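Local coordinates for bromodomain adjacent to zinc finger domain protein 2B (Homo sapiens, PDB 4QF3) that probably reads histone tails through its zinc-binding PHD finger, as a bromodomain-containing relative of the TIP5 subunit of the chromatin remodelling complex NoRC, at residues 7-12 and 33-38. Numbering follows the deposited sequence. Where two conformers were deposited one is given.
Sequences VYCQIC and TYCHRP. With ZN (zinc ion), chain C.
Cys9, Cys12 and Cys35 meet at a zinc ion, the main link between the two loops; no hydrogen bond crosses between them. The tight part lies at the sulfurs: Cys9 SG sits 2.4 Å from zinc and Cys35 SG 2.3 Å, and His32 ND1 completes the site of three cysteines and one histidine. The shared ion brings Cys12 SG to 3.8 Å from Cys35 SG, a spacing set by coordination, while Cys9 SG comes up beside the Cys35 CB. The two CxxC cysteines reach the ion by different torsions: Cys9 holds SG anti to its backbone N (chi1 175°), whereas Cys12 tucks SG between N and the carbonyl carbon (chi1 68°). Cys9 SG also accepts long hydrogen bonds from the backbone N-H groups of Ile11 (3.4 Å to its N) and Cys12, the latter nearly straight at 172°, which wrap the turn around the sulfur and probably temper its negative charge. Outward the contact thins. Exposed Ile11 brings CB to 3.9 Å from Cys35 CB, its branches only loosely over Cys35 CB and O. Beyond it, Arg37 turns back on its own loop, its NH1 bonding both Tyr34 O and His36 O. In the PHD cross-brace this is the first site; Cys24, Cys27, Cys50 and Cys53 hold the second zinc. It ties the loop ahead of strand 21-23 to the one leaving strand 30-32, with Cys9 resting on Leu21 and Cys31 of that two-stranded antiparallel sheet.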
# COMPACT_ATOMS: atom_id res chain seq x y z
N VAL A 7 7.99 -0.35 6.71
CA VAL A 7 6.83 0.20 6.04
C VAL A 7 5.66 0.26 6.97
O VAL A 7 5.36 -0.66 7.75
CB VAL A 7 6.44 -0.63 4.79
CG1 VAL A 7 5.12 -0.11 4.20
CG2 VAL A 7 7.56 -0.51 3.77
N TYR A 8 5.02 1.43 6.96
CA TYR A 8 3.83 1.64 7.77
C TYR A 8 2.71 2.06 6.79
O TYR A 8 2.97 2.65 5.75
CB TYR A 8 4.06 2.66 8.92
CG TYR A 8 5.07 2.25 10.04
CD1 TYR A 8 4.65 1.74 11.26
CD2 TYR A 8 6.44 2.44 9.87
CE1 TYR A 8 5.55 1.37 12.24
CE2 TYR A 8 7.33 2.10 10.86
CZ TYR A 8 6.88 1.56 12.03
OH TYR A 8 7.84 1.24 12.98
N CYS A 9 1.48 1.77 7.16
CA CYS A 9 0.33 2.20 6.33
C CYS A 9 0.18 3.73 6.34
O CYS A 9 0.25 4.38 7.40
CB CYS A 9 -0.91 1.61 6.95
SG CYS A 9 -2.47 2.14 6.18
N GLN A 10 0.02 4.35 5.16
CA GLN A 10 -0.13 5.82 5.07
C GLN A 10 -1.31 6.34 5.85
O GLN A 10 -1.28 7.49 6.34
CB GLN A 10 -0.32 6.23 3.62
CG GLN A 10 0.88 5.97 2.77
CD GLN A 10 1.93 7.04 3.00
OE1 GLN A 10 2.94 6.81 3.68
NE2 GLN A 10 1.67 8.24 2.47
N ILE A 11 -2.34 5.52 6.06
CA ILE A 11 -3.56 5.98 6.75
C ILE A 11 -3.53 5.71 8.26
O ILE A 11 -3.70 6.65 9.07
CB ILE A 11 -4.82 5.32 6.10
CG1 ILE A 11 -4.91 5.70 4.61
CG2 ILE A 11 -6.07 5.69 6.90
CD1 ILE A 11 -5.12 7.17 4.34
N CYS A 12 -3.32 4.47 8.70
CA CYS A 12 -3.39 4.18 10.14
C CYS A 12 -2.01 4.26 10.82
O CYS A 12 -1.90 4.26 12.07
CB CYS A 12 -3.99 2.80 10.38
SG CYS A 12 -2.98 1.42 9.83
N THR A 33 -5.41 -2.85 2.77
CA THR A 33 -6.62 -3.01 2.00
C THR A 33 -7.81 -2.31 2.70
O THR A 33 -8.62 -1.59 2.07
CB THR A 33 -6.89 -4.52 1.88
OG1 THR A 33 -6.83 -5.12 3.18
CG2 THR A 33 -5.97 -5.22 0.91
N TYR A 34 -7.94 -2.50 4.02
CA TYR A 34 -9.09 -2.05 4.79
C TYR A 34 -9.01 -0.61 5.24
O TYR A 34 -9.94 -0.09 5.83
CB TYR A 34 -9.29 -2.98 6.00
CG TYR A 34 -8.04 -3.16 6.86
CD1 TYR A 34 -7.62 -2.15 7.74
CD2 TYR A 34 -7.28 -4.29 6.78
CE1 TYR A 34 -6.49 -2.32 8.52
CE2 TYR A 34 -6.17 -4.48 7.57
CZ TYR A 34 -5.77 -3.47 8.43
OH TYR A 34 -4.61 -3.67 9.19
N CYS A 35 -7.87 0.02 4.96
CA CYS A 35 -7.64 1.45 5.23
C CYS A 35 -7.89 2.31 4.00
O CYS A 35 -8.16 3.50 4.15
CB CYS A 35 -6.22 1.74 5.76
SG CYS A 35 -5.98 1.11 7.44
N HIS A 36 -7.87 1.72 2.79
CA HIS A 36 -8.36 2.42 1.63
C HIS A 36 -9.84 2.70 1.72
O HIS A 36 -10.59 1.96 2.36
CB HIS A 36 -8.21 1.58 0.37
CG HIS A 36 -6.82 1.52 -0.16
ND1 HIS A 36 -6.34 2.45 -1.05
CD2 HIS A 36 -5.82 0.64 0.06
CE1 HIS A 36 -5.10 2.14 -1.38
NE2 HIS A 36 -4.77 1.04 -0.72
N ARG A 37 -10.27 3.79 1.07
CA ARG A 37 -11.69 4.05 0.80
C ARG A 37 -11.82 4.36 -0.68
O ARG A 37 -11.11 5.23 -1.17
CB ARG A 37 -12.21 5.24 1.60
CG ARG A 37 -12.14 5.05 3.07
CD ARG A 37 -13.19 4.04 3.54
NE ARG A 37 -13.10 3.87 4.99
CZ ARG A 37 -12.27 3.02 5.61
NH1 ARG A 37 -11.45 2.21 4.94
NH2 ARG A 37 -12.28 2.97 6.94
N PRO A 38 -12.66 3.59 -1.41
CA PRO A 38 -13.37 2.40 -0.99
C PRO A 38 -12.39 1.30 -0.56
O PRO A 38 -11.26 1.25 -1.03
CB PRO A 38 -14.09 1.94 -2.27
CG PRO A 38 -14.14 3.15 -3.15
CD PRO A 38 -12.94 3.95 -2.81
ZN ZN C . -3.73 0.94 7.76